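Uncharacterized protein (Bacteroides thetaiotaomicron, PDB 4LB8) is of unknown function but belongs to the DUF4848 family and, being made with a signal peptide, is probably exported, perhaps as a lipoprotein. Local coordinates at residues A[27-32]-A[132-137]; A[117-122]-A[143-148]; A[182-187]-A[195-200]; A[209-214]-A[273-278]. All coordinates share one frame; numbering follows the deposited sequence.

Interaction 1: residues A[27-32]-A[132-137]; sequences MIKFKD and EFMIGD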
loop_
_atom_site.group_PDB
_atom_site.type_symbol
_atom_site.label_atom_id
_atom_site.label_comp_id
_atom_site.label_asym_id
_atom_site.label_seq_id
_atom_site.Cartn_x
_atom_site.Cartn_y
_atom_site.Cartn_z
HETATM N N MSE A 27 20.858 -33.081 -17.427
HETATM C CA MSE A 27 19.448 -33.443 -17.433
HETATM C C MSE A 27 19.094 -34.405 -16.301
HETATM O O MSE A 27 19.771 -35.413 -16.128
HETATM C CB MSE A 27 19.092 -34.088 -18.797
HETATM C CG MSE A 27 17.592 -34.347 -19.007
HETATM SE SE MSE A 27 16.519 -32.713 -19.224
HETATM C CE MSE A 27 17.113 -32.283 -20.997
ATOM N N ILE A 28 18.005 -34.121 -15.569
ATOM C CA ILE A 28 17.429 -35.012 -14.550
ATOM C C ILE A 28 16.323 -35.813 -15.250
ATOM O O ILE A 28 15.465 -35.225 -15.908
ATOM C CB ILE A 28 16.906 -34.262 -13.272
ATOM C CG1 ILE A 28 18.047 -33.757 -12.368
ATOM C CG2 ILE A 28 15.909 -35.108 -12.463
ATOM C CD1 ILE A 28 18.731 -34.772 -11.411
ATOM N N LYS A 29 16.356 -37.142 -15.121
ATOM C CA LYS A 29 15.339 -38.022 -15.676
ATOM C C LYS A 29 14.682 -38.794 -14.536
ATOM O O LYS A 29 15.377 -39.371 -13.710
ATOM C CB LYS A 29 15.941 -38.977 -16.729
ATOM C CG LYS A 29 14.950 -39.937 -17.403
ATOM C CD LYS A 29 15.680 -41.166 -17.930
ATOM C CE LYS A 29 15.114 -41.786 -19.199
ATOM N NZ LYS A 29 15.390 -40.962 -20.422
ATOM N N PHE A 30 13.347 -38.763 -14.478
ATOM C CA PHE A 30 12.556 -39.525 -13.519
ATOM C C PHE A 30 12.004 -40.743 -14.234
ATOM O O PHE A 30 11.847 -40.711 -15.459
ATOM C CB PHE A 30 11.431 -38.676 -12.904
ATOM C CG PHE A 30 11.950 -37.557 -12.039
ATOM C CD1 PHE A 30 12.470 -37.817 -10.770
ATOM C CD2 PHE A 30 11.953 -36.241 -12.501
ATOM C CE1 PHE A 30 12.973 -36.779 -9.977
ATOM C CE2 PHE A 30 12.451 -35.207 -11.703
ATOM C CZ PHE A 30 12.948 -35.481 -10.444
ATOM N N LYS A 31 11.752 -41.827 -13.490
ATOM C CA LYS A 31 11.232 -43.097 -14.025
ATOM C C LYS A 31 9.810 -42.875 -14.577
ATOM O O LYS A 31 9.535 -43.255 -15.714
ATOM C CB LYS A 31 11.267 -44.192 -12.925
ATOM C CG LYS A 31 10.660 -45.548 -13.289
ATOM C CD LYS A 31 10.901 -46.596 -12.190
ATOM C CE LYS A 31 9.682 -46.903 -11.342
ATOM N NZ LYS A 31 8.734 -47.825 -12.031
ATOM N N ASP A 32 8.950 -42.203 -13.785
ATOM C CA ASP A 32 7.544 -41.925 -14.089
ATOM C C ASP A 32 7.044 -40.662 -13.340
ATOM O O ASP A 32 7.845 -39.978 -12.703
ATOM C CB ASP A 32 6.667 -43.149 -13.738
ATOM C CG ASP A 32 7.048 -43.881 -12.469
ATOM O OD1 ASP A 32 7.309 -43.212 -11.444
ATOM O OD2 ASP A 32 7.057 -45.115 -12.488
ATOM N N GLU A 132 14.433 -27.403 -18.020
ATOM C CA GLU A 132 14.036 -28.736 -18.437
ATOM C C GLU A 132 14.373 -29.833 -17.453
ATOM O O GLU A 132 15.396 -29.786 -16.743
ATOM C CB GLU A 132 14.725 -29.097 -19.756
ATOM C CG GLU A 132 14.253 -28.282 -20.937
ATOM C CD GLU A 132 15.136 -28.359 -22.160
ATOM O OE1 GLU A 132 16.257 -28.915 -22.072
ATOM O OE2 GLU A 132 14.718 -27.815 -23.206
ATOM N N PHE A 133 13.533 -30.881 -17.496
ATOM C CA PHE A 133 13.699 -32.171 -16.821
ATOM C C PHE A 133 12.923 -33.185 -17.649
ATOM O O PHE A 133 12.145 -32.791 -18.535
ATOM C CB PHE A 133 13.315 -32.181 -15.331
ATOM C CG PHE A 133 11.854 -31.989 -15.036
ATOM C CD1 PHE A 133 11.314 -30.709 -14.910
ATOM C CD2 PHE A 133 11.010 -33.085 -14.875
ATOM C CE1 PHE A 133 9.949 -30.527 -14.657
ATOM C CE2 PHE A 133 9.644 -32.906 -14.620
ATOM C CZ PHE A 133 9.123 -31.627 -14.516
HETATM N N MSE A 134 13.156 -34.485 -17.383
HETATM C CA MSE A 134 12.510 -35.540 -18.143
HETATM C C MSE A 134 11.766 -36.544 -17.288
HETATM O O MSE A 134 12.219 -36.874 -16.183
HETATM C CB MSE A 134 13.544 -36.276 -18.997
HETATM C CG MSE A 134 14.035 -35.460 -20.182
HETATM SE SE MSE A 134 15.144 -36.526 -21.331
HETATM C CE MSE A 134 13.748 -37.513 -22.272
ATOM N N ILE A 135 10.616 -37.039 -17.829
ATOM C CA ILE A 135 9.797 -38.138 -17.272
ATOM C C ILE A 135 9.910 -39.269 -18.291
ATOM O O ILE A 135 9.279 -39.201 -19.360
ATOM C CB ILE A 135 8.309 -37.767 -16.933
ATOM C CG1 ILE A 135 8.154 -36.475 -16.073
ATOM C CG2 ILE A 135 7.560 -38.972 -16.322
ATOM C CD1 ILE A 135 9.009 -36.363 -14.909
ATOM N N GLY A 136 10.774 -40.241 -17.996
ATOM C CA GLY A 136 11.084 -41.339 -18.905
ATOM C C GLY A 136 11.636 -40.778 -20.204
ATOM O O GLY A 136 12.619 -40.034 -20.185
ATOM N N ASP A 137 10.949 -41.040 -21.332
ATOM C CA ASP A 137 11.393 -40.531 -22.632
ATOM C C ASP A 137 10.744 -39.179 -22.973
ATOM O O ASP A 137 11.011 -38.627 -24.052
ATOM C CB ASP A 137 11.153 -41.561 -23.733
ATOM C CG ASP A 137 12.210 -42.658 -23.759
ATOM O OD1 ASP A 137 13.383 -42.364 -23.433
ATOM O OD2 ASP A 137 11.864 -43.807 -24.127
HETATM O O HOH W 1 17.035 -31.501 -15.507
#
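Lys29 starts with CG anti to the backbone N (chi1 -179°) and then bends at its last two torsions, which swings the ammonium group over to the turn after strand 132-135. There NZ donates to Gly136 O at 2.9 Å, standing above the carbonyl plane and not on a lone pair, and has Asp137 OD1 at 3.9 Å, a long salt bridge. A methionine in place of Lys29 would probably leave Gly136 O without this side-chain donor and Asp137 without its nearby positive charge. On the same face the selenomethionines Met27 and Met134 cross at about a right angle, Met27 SE lying 3.8 Å from Met134 CG. The backbones form a parallel pair: Met134 N bonds to Ile28 O, Phe30 N to Met134 O and Gly136 N to Phe30 O, and a water that accepts from Ile28 N and donates to Glu132 O continues the pairing. Gly136 takes a positive phi (59°), a backbone shape that glycine adopts easily. Phe30 points to the other face, where Phe133 CD2 comes to the edge of its ring, 4.1 Å from Phe30 CD2, and Ile135 CD1 touches Phe30 CD2 at 3.8 Å. Helix 33-44 lies against this aromatic face through Tyr36 and Ala39. The two strands occupy the middle of a mixed four-stranded sheet, with strand 19-22 beside 27-30 and strand 138-141 beside 132-135.

Interaction 2: residues A[117-122]-A[143-148]; sequences RLVYVA and KVYTDF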
loop_
_atom_site.group_PDB
_atom_site.type_symbol
_atom_site.label_atom_id
_atom_site.label_comp_id
_atom_site.label_asym_id
_atom_site.label_seq_id
_atom_site.Cartn_x
_atom_site.Cartn_y
_atom_site.Cartn_z
ATOM N N ARG A 117 11.757 -17.874 -13.393
ATOM C CA ARG A 117 10.763 -17.654 -14.450
ATOM C C ARG A 117 9.634 -18.681 -14.289
ATOM O O ARG A 117 8.585 -18.501 -14.864
ATOM C CB ARG A 117 11.406 -17.740 -15.842
ATOM C CG ARG A 117 12.268 -16.526 -16.150
ATOM C CD ARG A 117 12.944 -16.630 -17.511
ATOM N NE ARG A 117 13.808 -15.479 -17.811
ATOM C CZ ARG A 117 13.375 -14.331 -18.321
ATOM N NH1 ARG A 117 12.084 -14.155 -18.586
ATOM N NH2 ARG A 117 14.226 -13.335 -18.545
ATOM N N LEU A 118 9.833 -19.696 -13.441
ATOM C CA LEU A 118 8.926 -20.809 -13.158
ATOM C C LEU A 118 7.625 -20.417 -12.493
ATOM O O LEU A 118 7.610 -19.707 -11.489
ATOM C CB LEU A 118 9.611 -21.846 -12.238
ATOM C CG LEU A 118 10.785 -22.639 -12.788
ATOM C CD1 LEU A 118 11.273 -23.638 -11.770
ATOM C CD2 LEU A 118 10.430 -23.353 -14.071
ATOM N N VAL A 119 6.537 -20.974 -13.003
ATOM C CA VAL A 119 5.203 -20.822 -12.419
ATOM C C VAL A 119 5.146 -21.812 -11.238
ATOM O O VAL A 119 4.773 -21.445 -10.123
ATOM C CB VAL A 119 4.088 -21.083 -13.477
ATOM C CG1 VAL A 119 2.702 -20.957 -12.870
ATOM C CG2 VAL A 119 4.247 -20.178 -14.679
ATOM N N TYR A 120 5.569 -23.060 -11.495
ATOM C CA TYR A 120 5.605 -24.157 -10.531
ATOM C C TYR A 120 6.999 -24.150 -9.929
ATOM O O TYR A 120 7.906 -24.862 -10.354
ATOM C CB TYR A 120 5.219 -25.470 -11.240
ATOM C CG TYR A 120 3.971 -25.324 -12.096
ATOM C CD1 TYR A 120 2.822 -24.717 -11.593
ATOM C CD2 TYR A 120 3.952 -25.750 -13.420
ATOM C CE1 TYR A 120 1.698 -24.522 -12.387
ATOM C CE2 TYR A 120 2.818 -25.584 -14.218
ATOM C CZ TYR A 120 1.688 -24.988 -13.688
ATOM O OH TYR A 120 0.549 -24.839 -14.437
ATOM N N VAL A 121 7.145 -23.263 -8.949
ATOM C CA VAL A 121 8.350 -22.831 -8.246
ATOM C C VAL A 121 9.233 -23.962 -7.680
ATOM O O VAL A 121 10.466 -23.870 -7.790
ATOM C CB VAL A 121 8.036 -21.768 -7.147
ATOM C CG1 VAL A 121 7.560 -20.475 -7.778
ATOM C CG2 VAL A 121 7.035 -22.264 -6.095
ATOM N N ALA A 122 8.626 -24.994 -7.057
ATOM C CA ALA A 122 9.390 -26.079 -6.418
ATOM C C ALA A 122 10.156 -26.916 -7.454
ATOM O O ALA A 122 11.127 -27.543 -7.094
ATOM C CB ALA A 122 8.490 -26.954 -5.562
ATOM N N LYS A 143 6.810 -24.704 -17.415
ATOM C CA LYS A 143 6.016 -23.479 -17.548
ATOM C C LYS A 143 6.740 -22.305 -16.914
ATOM O O LYS A 143 7.160 -22.368 -15.751
ATOM C CB LYS A 143 4.602 -23.638 -16.931
ATOM C CG LYS A 143 3.633 -22.532 -17.359
ATOM C CD LYS A 143 2.184 -22.824 -17.020
ATOM C CE LYS A 143 1.292 -21.788 -17.676
ATOM N NZ LYS A 143 -0.155 -22.046 -17.433
ATOM N N VAL A 144 6.901 -21.239 -17.707
ATOM C CA VAL A 144 7.586 -20.023 -17.264
ATOM C C VAL A 144 6.697 -18.804 -17.447
ATOM O O VAL A 144 5.703 -18.858 -18.170
ATOM C CB VAL A 144 8.969 -19.808 -17.950
ATOM C CG1 VAL A 144 9.945 -20.936 -17.616
ATOM C CG2 VAL A 144 8.841 -19.600 -19.463
ATOM N N TYR A 145 7.038 -17.725 -16.760
ATOM C CA TYR A 145 6.411 -16.419 -16.945
ATOM C C TYR A 145 7.093 -15.754 -18.161
ATOM O O TYR A 145 8.322 -15.894 -18.342
ATOM C CB TYR A 145 6.541 -15.543 -15.690
ATOM C CG TYR A 145 5.746 -16.031 -14.498
ATOM C CD1 TYR A 145 4.355 -15.928 -14.475
ATOM C CD2 TYR A 145 6.384 -16.520 -13.365
ATOM C CE1 TYR A 145 3.617 -16.356 -13.372
ATOM C CE2 TYR A 145 5.659 -16.942 -12.252
ATOM C CZ TYR A 145 4.273 -16.854 -12.258
ATOM O OH TYR A 145 3.547 -17.279 -11.170
ATOM N N THR A 146 6.296 -15.068 -19.010
ATOM C CA THR A 146 6.812 -14.356 -20.195
ATOM C C THR A 146 7.662 -13.171 -19.738
ATOM O O THR A 146 8.758 -12.944 -20.256
ATOM C CB THR A 146 5.657 -13.897 -21.094
ATOM O OG1 THR A 146 4.768 -13.108 -20.295
ATOM C CG2 THR A 146 4.896 -15.079 -21.732
ATOM N N ASP A 147 7.155 -12.454 -18.725
ATOM C CA ASP A 147 7.759 -11.261 -18.137
ATOM C C ASP A 147 7.469 -11.226 -16.644
ATOM O O ASP A 147 6.597 -11.966 -16.186
ATOM C CB ASP A 147 7.212 -9.987 -18.835
ATOM C CG ASP A 147 5.687 -9.861 -18.864
ATOM O OD1 ASP A 147 5.082 -9.727 -17.778
ATOM O OD2 ASP A 147 5.108 -9.856 -19.977
ATOM N N PHE A 148 8.176 -10.354 -15.892
ATOM C CA PHE A 148 7.993 -10.205 -14.446
ATOM C C PHE A 148 6.566 -9.712 -14.094
ATOM O O PHE A 148 6.004 -10.129 -13.076
ATOM C CB PHE A 148 9.056 -9.259 -13.848
ATOM C CG PHE A 148 8.932 -9.159 -12.346
ATOM C CD1 PHE A 148 9.451 -10.154 -11.523
ATOM C CD2 PHE A 148 8.202 -8.133 -11.762
ATOM C CE1 PHE A 148 9.261 -10.111 -10.146
ATOM C CE2 PHE A 148 7.999 -8.102 -10.386
ATOM C CZ PHE A 148 8.547 -9.082 -9.585
HETATM O O HOH W 2 6.903 -23.943 -13.686
#
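An isolated beta bridge between two loops pairs Leu118 with Val144. Tyr145 N donates to Arg117 O at 2.6 Å, in the carbonyl plane, while Val119 N reaches Lys143 O at 3.1 Å from above its carbonyl plane. Lys143 O also accepts from a water that in turn takes the N-H of Tyr120, which extends the link by one residue. One loop leads from helix 84-98 to strand 132-135 and the other from strand 138-141 to helix 148-152, which Asp147 caps at its N-terminus, so the bridge ties the chain returning to the small mixed sheet to the chain leaving it. Val119 carries the side-chain packing: its CG2, anti to the carbonyl carbon, sits over the centre of one face of the Tyr145 ring, 4.0 Å from the centroid in a CH-pi contact. Lys143 CG also comes to 3.6 Å from Val119 CG2, and the extended Lys143 chain runs on past Tyr120, with CD 3.7 Å from Tyr120 OH. An alanine in place of Tyr145 would probably leave Val119 CG2 without the ring face it rests on. Arg117 NE bonds to Asp100 O, and Val119 O accepts a hydrogen bond from Ser186 OG of the second subunit.

Interaction 3: residues A[182-187]-A[195-200]; sequences GLYLSV and NFTSQK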
loop_
_atom_site.group_PDB
_atom_site.type_symbol
_atom_site.label_atom_id
_atom_site.label_comp_id
_atom_site.label_asym_id
_atom_site.label_seq_id
_atom_site.Cartn_x
_atom_site.Cartn_y
_atom_site.Cartn_z
ATOM N N GLY A 182 -4.933 11.519 6.273
ATOM C CA GLY A 182 -4.281 12.268 5.213
ATOM C C GLY A 182 -3.985 13.713 5.571
ATOM O O GLY A 182 -4.634 14.293 6.444
ATOM N N LEU A 183 -2.967 14.273 4.905
ATOM C CA LEU A 183 -2.558 15.666 4.959
ATOM C C LEU A 183 -2.249 16.091 3.515
ATOM O O LEU A 183 -1.280 15.614 2.907
ATOM C CB LEU A 183 -1.379 15.912 5.911
ATOM C CG LEU A 183 -0.912 17.381 6.067
ATOM C CD1 LEU A 183 -2.036 18.301 6.454
ATOM C CD2 LEU A 183 0.225 17.466 7.056
ATOM N N TYR A 184 -3.139 16.937 2.964
ATOM C CA TYR A 184 -3.096 17.425 1.598
ATOM C C TYR A 184 -2.806 18.917 1.626
ATOM O O TYR A 184 -3.472 19.650 2.355
ATOM C CB TYR A 184 -4.415 17.063 0.853
ATOM C CG TYR A 184 -4.612 15.559 0.812
ATOM C CD1 TYR A 184 -4.025 14.786 -0.192
ATOM C CD2 TYR A 184 -5.248 14.887 1.862
ATOM C CE1 TYR A 184 -4.079 13.388 -0.163
ATOM C CE2 TYR A 184 -5.304 13.489 1.901
ATOM C CZ TYR A 184 -4.723 12.746 0.884
ATOM O OH TYR A 184 -4.809 11.376 0.882
ATOM N N LEU A 185 -1.773 19.351 0.861
ATOM C CA LEU A 185 -1.340 20.747 0.763
ATOM C C LEU A 185 -1.495 21.309 -0.626
ATOM O O LEU A 185 -1.224 20.624 -1.620
ATOM C CB LEU A 185 0.126 20.928 1.199
ATOM C CG LEU A 185 0.509 20.498 2.619
ATOM C CD1 LEU A 185 1.967 20.770 2.851
ATOM C CD2 LEU A 185 -0.374 21.164 3.695
ATOM N N SER A 186 -1.904 22.583 -0.690
ATOM C CA SER A 186 -2.072 23.359 -1.922
ATOM C C SER A 186 -1.723 24.813 -1.610
ATOM O O SER A 186 -1.581 25.150 -0.437
ATOM C CB SER A 186 -3.476 23.203 -2.514
ATOM O OG SER A 186 -4.528 23.682 -1.689
ATOM N N VAL A 187 -1.497 25.652 -2.630
ATOM C CA VAL A 187 -1.103 27.045 -2.374
ATOM C C VAL A 187 -1.806 27.990 -3.349
ATOM O O VAL A 187 -1.813 27.750 -4.563
ATOM C CB VAL A 187 0.457 27.237 -2.363
ATOM C CG1 VAL A 187 1.098 26.922 -3.723
ATOM C CG2 VAL A 187 0.863 28.616 -1.842
ATOM N N ASN A 195 -5.533 20.254 4.258
ATOM C CA ASN A 195 -6.697 19.414 4.445
ATOM C C ASN A 195 -6.249 18.168 5.240
ATOM O O ASN A 195 -5.381 17.421 4.793
ATOM C CB ASN A 195 -7.356 19.057 3.092
ATOM C CG ASN A 195 -8.723 18.383 3.142
ATOM O OD1 ASN A 195 -9.178 17.817 2.148
ATOM N ND2 ASN A 195 -9.413 18.396 4.271
ATOM N N PHE A 196 -6.737 18.060 6.487
ATOM C CA PHE A 196 -6.519 16.950 7.413
ATOM C C PHE A 196 -7.739 16.090 7.297
ATOM O O PHE A 196 -8.851 16.601 7.447
ATOM C CB PHE A 196 -6.312 17.436 8.851
ATOM C CG PHE A 196 -5.055 18.211 9.157
ATOM C CD1 PHE A 196 -4.998 19.585 8.957
ATOM C CD2 PHE A 196 -3.962 17.588 9.750
ATOM C CE1 PHE A 196 -3.849 20.315 9.289
ATOM C CE2 PHE A 196 -2.808 18.326 10.089
ATOM C CZ PHE A 196 -2.765 19.685 9.860
ATOM N N THR A 197 -7.551 14.801 6.962
ATOM C CA THR A 197 -8.666 13.876 6.726
ATOM C C THR A 197 -8.555 12.571 7.545
ATOM O O THR A 197 -7.453 12.104 7.845
ATOM C CB THR A 197 -8.789 13.535 5.217
ATOM O OG1 THR A 197 -7.521 13.117 4.721
ATOM C CG2 THR A 197 -9.315 14.696 4.376
ATOM N N SER A 198 -9.712 11.994 7.901
ATOM C CA SER A 198 -9.755 10.747 8.630
ATOM C C SER A 198 -11.067 10.044 8.398
ATOM O O SER A 198 -12.146 10.663 8.426
ATOM C CB SER A 198 -9.504 10.943 10.122
ATOM O OG SER A 198 -10.670 11.326 10.833
ATOM N N GLN A 199 -10.964 8.733 8.180
ATOM C CA GLN A 199 -12.099 7.860 7.950
ATOM C C GLN A 199 -11.946 6.557 8.730
ATOM O O GLN A 199 -10.830 6.170 9.077
ATOM C CB GLN A 199 -12.257 7.568 6.454
ATOM C CG GLN A 199 -12.635 8.781 5.610
ATOM C CD GLN A 199 -13.016 8.372 4.209
ATOM O OE1 GLN A 199 -12.238 7.755 3.481
ATOM N NE2 GLN A 199 -14.240 8.669 3.812
ATOM N N LYS A 200 -13.082 5.911 9.029
ATOM C CA LYS A 200 -13.190 4.614 9.693
ATOM C C LYS A 200 -14.011 3.702 8.794
ATOM O O LYS A 200 -14.956 4.172 8.147
ATOM C CB LYS A 200 -13.805 4.711 11.121
ATOM C CG LYS A 200 -15.083 5.558 11.226
ATOM C CD LYS A 200 -16.374 4.758 11.206
ATOM C CE LYS A 200 -17.482 5.503 10.496
ATOM N NZ LYS A 200 -18.341 4.575 9.700
#
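Asn195 O takes the N-H of Tyr184 (Tyr184 N to Asn195 O 2.9 Å, 166° at the hydrogen, in the carbonyl plane), and the CA-H of Leu183 also lies against it, with Leu183 CA 3.3 Å from the oxygen. Asn195 N returns a bond to Tyr184 O, closing one hydrogen-bonded antiparallel pair; Gly182 and Thr197 form the next through two bonds, each tilted from its carbonyl plane. Between them, at the non-hydrogen-bonded pair, Leu183 and Phe196 run alongside each other with their ends on one side. Leu183 has CG anti to the backbone N (chi1 -178°), and its CD1 rests over the centre of the Phe196 ring, 3.6 Å from the centroid. These strands, 179-188 and 191-201, form a beta hairpin within a larger antiparallel sheet, and the Leu183-Phe196 face packs on Ile273 of strand 268-275, which belongs to a second sheet. On the opposite face Thr197 OG1 lies in the plane of the Tyr184 ring, at its edge, 3.6 Å from Tyr184 CE2. Both groups crowd over Gly182, 3.4 Å from CA to Thr197 OG1, where a CB would clash with each of them. Tyr184 also makes a cation-pi contact with Arg151 of the second subunit, while Asn195 ND2 bonds to Asn254 OD1.

Interaction 4: residues A[209-214]-A[273-278]; sequences YSTTYH and IWSRGV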
loop_
_atom_site.group_PDB
_atom_site.type_symbol
_atom_site.label_atom_id
_atom_site.label_comp_id
_atom_site.label_asym_id
_atom_site.label_seq_id
_atom_site.Cartn_x
_atom_site.Cartn_y
_atom_site.Cartn_z
ATOM N N TYR A 209 -14.995 10.303 10.562
ATOM C CA TYR A 209 -15.135 10.187 12.017
ATOM C C TYR A 209 -14.135 11.133 12.693
ATOM O O TYR A 209 -13.094 11.428 12.108
ATOM C CB TYR A 209 -14.942 8.718 12.472
ATOM C CG TYR A 209 -13.504 8.319 12.758
ATOM C CD1 TYR A 209 -12.557 8.245 11.734
ATOM C CD2 TYR A 209 -13.090 8.015 14.053
ATOM C CE1 TYR A 209 -11.226 7.907 12.000
ATOM C CE2 TYR A 209 -11.761 7.689 14.331
ATOM C CZ TYR A 209 -10.832 7.632 13.301
ATOM O OH TYR A 209 -9.521 7.304 13.578
ATOM N N SER A 210 -14.422 11.570 13.915
ATOM C CA SER A 210 -13.537 12.471 14.656
ATOM C C SER A 210 -12.270 11.779 15.161
ATOM O O SER A 210 -12.350 10.644 15.604
ATOM C CB SER A 210 -14.282 13.085 15.836
ATOM O OG SER A 210 -15.369 13.883 15.396
ATOM N N THR A 211 -11.105 12.467 15.109
ATOM C CA THR A 211 -9.816 11.944 15.605
ATOM C C THR A 211 -8.878 13.093 16.048
ATOM O O THR A 211 -9.216 14.274 15.906
ATOM C CB THR A 211 -9.126 11.046 14.532
ATOM O OG1 THR A 211 -8.144 10.219 15.162
ATOM C CG2 THR A 211 -8.449 11.845 13.425
ATOM N N THR A 212 -7.702 12.735 16.576
ATOM C CA THR A 212 -6.637 13.664 16.937
ATOM C C THR A 212 -5.567 13.499 15.863
ATOM O O THR A 212 -5.192 12.364 15.593
ATOM C CB THR A 212 -6.129 13.375 18.359
ATOM O OG1 THR A 212 -7.100 13.856 19.291
ATOM C CG2 THR A 212 -4.796 14.036 18.650
ATOM N N TYR A 213 -5.114 14.601 15.223
ATOM C CA TYR A 213 -4.080 14.531 14.185
ATOM C C TYR A 213 -2.724 14.873 14.759
ATOM O O TYR A 213 -2.607 15.665 15.705
ATOM C CB TYR A 213 -4.376 15.435 12.986
ATOM C CG TYR A 213 -5.713 15.170 12.345
ATOM C CD1 TYR A 213 -6.857 15.851 12.761
ATOM C CD2 TYR A 213 -5.838 14.260 11.307
ATOM C CE1 TYR A 213 -8.092 15.613 12.167
ATOM C CE2 TYR A 213 -7.067 14.015 10.709
ATOM C CZ TYR A 213 -8.192 14.691 11.142
ATOM O OH TYR A 213 -9.402 14.429 10.550
ATOM N N HIS A 214 -1.700 14.246 14.165
ATOM C CA HIS A 214 -0.292 14.329 14.527
ATOM C C HIS A 214 0.558 14.452 13.267
ATOM O O HIS A 214 0.516 13.603 12.377
ATOM C CB HIS A 214 0.128 13.099 15.334
ATOM C CG HIS A 214 -0.661 12.869 16.586
ATOM N ND1 HIS A 214 -0.528 13.699 17.690
ATOM C CD2 HIS A 214 -1.548 11.892 16.877
ATOM C CE1 HIS A 214 -1.354 13.215 18.598
ATOM N NE2 HIS A 214 -1.967 12.110 18.168
ATOM N N ILE A 273 2.322 12.369 8.620
ATOM C CA ILE A 273 0.977 12.396 9.207
ATOM C C ILE A 273 0.596 11.034 9.791
ATOM O O ILE A 273 0.759 9.997 9.132
ATOM C CB ILE A 273 -0.079 12.874 8.135
ATOM C CG1 ILE A 273 -1.500 13.140 8.711
ATOM C CG2 ILE A 273 -0.157 11.935 6.929
ATOM C CD1 ILE A 273 -1.678 14.441 9.628
ATOM N N TRP A 274 0.038 11.061 11.014
ATOM C CA TRP A 274 -0.568 9.921 11.705
ATOM C C TRP A 274 -1.724 10.466 12.582
ATOM O O TRP A 274 -2.011 11.659 12.516
ATOM C CB TRP A 274 0.447 9.041 12.468
ATOM C CG TRP A 274 1.063 9.657 13.696
ATOM C CD1 TRP A 274 0.738 9.398 14.995
ATOM C CD2 TRP A 274 2.171 10.572 13.734
ATOM N NE1 TRP A 274 1.523 10.150 15.841
ATOM C CE2 TRP A 274 2.430 10.860 15.096
ATOM C CE3 TRP A 274 2.960 11.201 12.744
ATOM C CZ2 TRP A 274 3.416 11.775 15.494
ATOM C CZ3 TRP A 274 3.972 12.067 13.147
ATOM C CH2 TRP A 274 4.185 12.350 14.505
ATOM N N SER A 275 -2.467 9.593 13.293
ATOM C CA SER A 275 -3.615 10.039 14.102
ATOM C C SER A 275 -3.742 9.180 15.342
ATOM O O SER A 275 -2.859 8.365 15.605
ATOM C CB SER A 275 -4.914 10.006 13.279
ATOM O OG SER A 275 -5.380 8.696 12.986
ATOM N N ARG A 276 -4.828 9.362 16.114
ATOM C CA ARG A 276 -5.126 8.524 17.276
ATOM C C ARG A 276 -5.330 7.053 16.823
ATOM O O ARG A 276 -4.844 6.137 17.481
ATOM C CB ARG A 276 -6.373 9.054 17.981
ATOM C CG ARG A 276 -6.631 8.465 19.364
ATOM C CD ARG A 276 -7.807 9.151 20.023
ATOM N NE ARG A 276 -9.004 9.115 19.175
ATOM C CZ ARG A 276 -10.113 9.809 19.413
ATOM N NH1 ARG A 276 -10.198 10.593 20.479
ATOM N NH2 ARG A 276 -11.154 9.712 18.591
ATOM N N GLY A 277 -5.984 6.864 15.672
ATOM C CA GLY A 277 -6.243 5.551 15.087
ATOM C C GLY A 277 -5.119 4.957 14.260
ATOM O O GLY A 277 -5.049 3.734 14.150
ATOM N N VAL A 278 -4.259 5.802 13.624
ATOM C CA VAL A 278 -3.141 5.356 12.776
ATOM C C VAL A 278 -1.844 5.583 13.562
ATOM O O VAL A 278 -1.495 6.717 13.824
ATOM C CB VAL A 278 -3.130 5.978 11.347
ATOM C CG1 VAL A 278 -1.952 5.466 10.538
ATOM C CG2 VAL A 278 -4.424 5.664 10.603
HETATM O O HOH W 3 -7.456 8.134 11.493
#
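His214 lays its CB over one face of the Trp274 indole, 3.4 Å from the centroid of the five-membered ring, in a close CH-pi contact. The imidazole follows the indole with planes 22° apart, but the two rings are slid past each other and barely overlap, their centroids 4.8 Å apart. Trp274 adopts the chi1 of 70° that sets CG between its backbone N and carbonyl carbon, and this turns the indole in under the histidine. His214 ND1 is bonded to Asp247 OD1, which should help fix the rotation of the imidazole. Further along, Thr211 and Arg276 pass in opposite senses, with Thr211 OG1 3.5 Å from Arg276 CB; the guanidinium comes round so that Thr211 CA lies over one of its faces, and NH2 is held by a salt bridge to Glu250. On the side of the sheet that carries Tyr213 and Ser275, a water joins Tyr209 OH to Ser275 OG, at 2.6 Å from the latter. Trp274 N bonds to His214 O at 2.9 Å and His214 N to Trp274 O, an antiparallel pair inside a four-stranded sheet. Strand 268-275 ends in an ST motif, Ser275 OG accepting from Val278 N at 3.2 Å.

The four contacts divide between two ends of an elongated chain. Interactions 1 and 2 come first along the sequence, their segments alternating, with centres 19 Å apart: one is inside the small mixed sheet, the other joins loops flanking it. Interactions 3 and 4 follow in series, across the chain's centre and about 60 Å from interaction 1 between centres. Their own centres are 11 Å apart; they touch at Ser198 OG and Tyr209 O, 2.7 Å apart, and two antiparallel sheets pack together through Leu183 and Phe196 on Ile273 and Phe196 with Tyr213. Val119 O of interaction 2 accepts from Ser186 OG of the second subunit, a residue of interaction 3, so one subunit's loop region meets the other's hairpin.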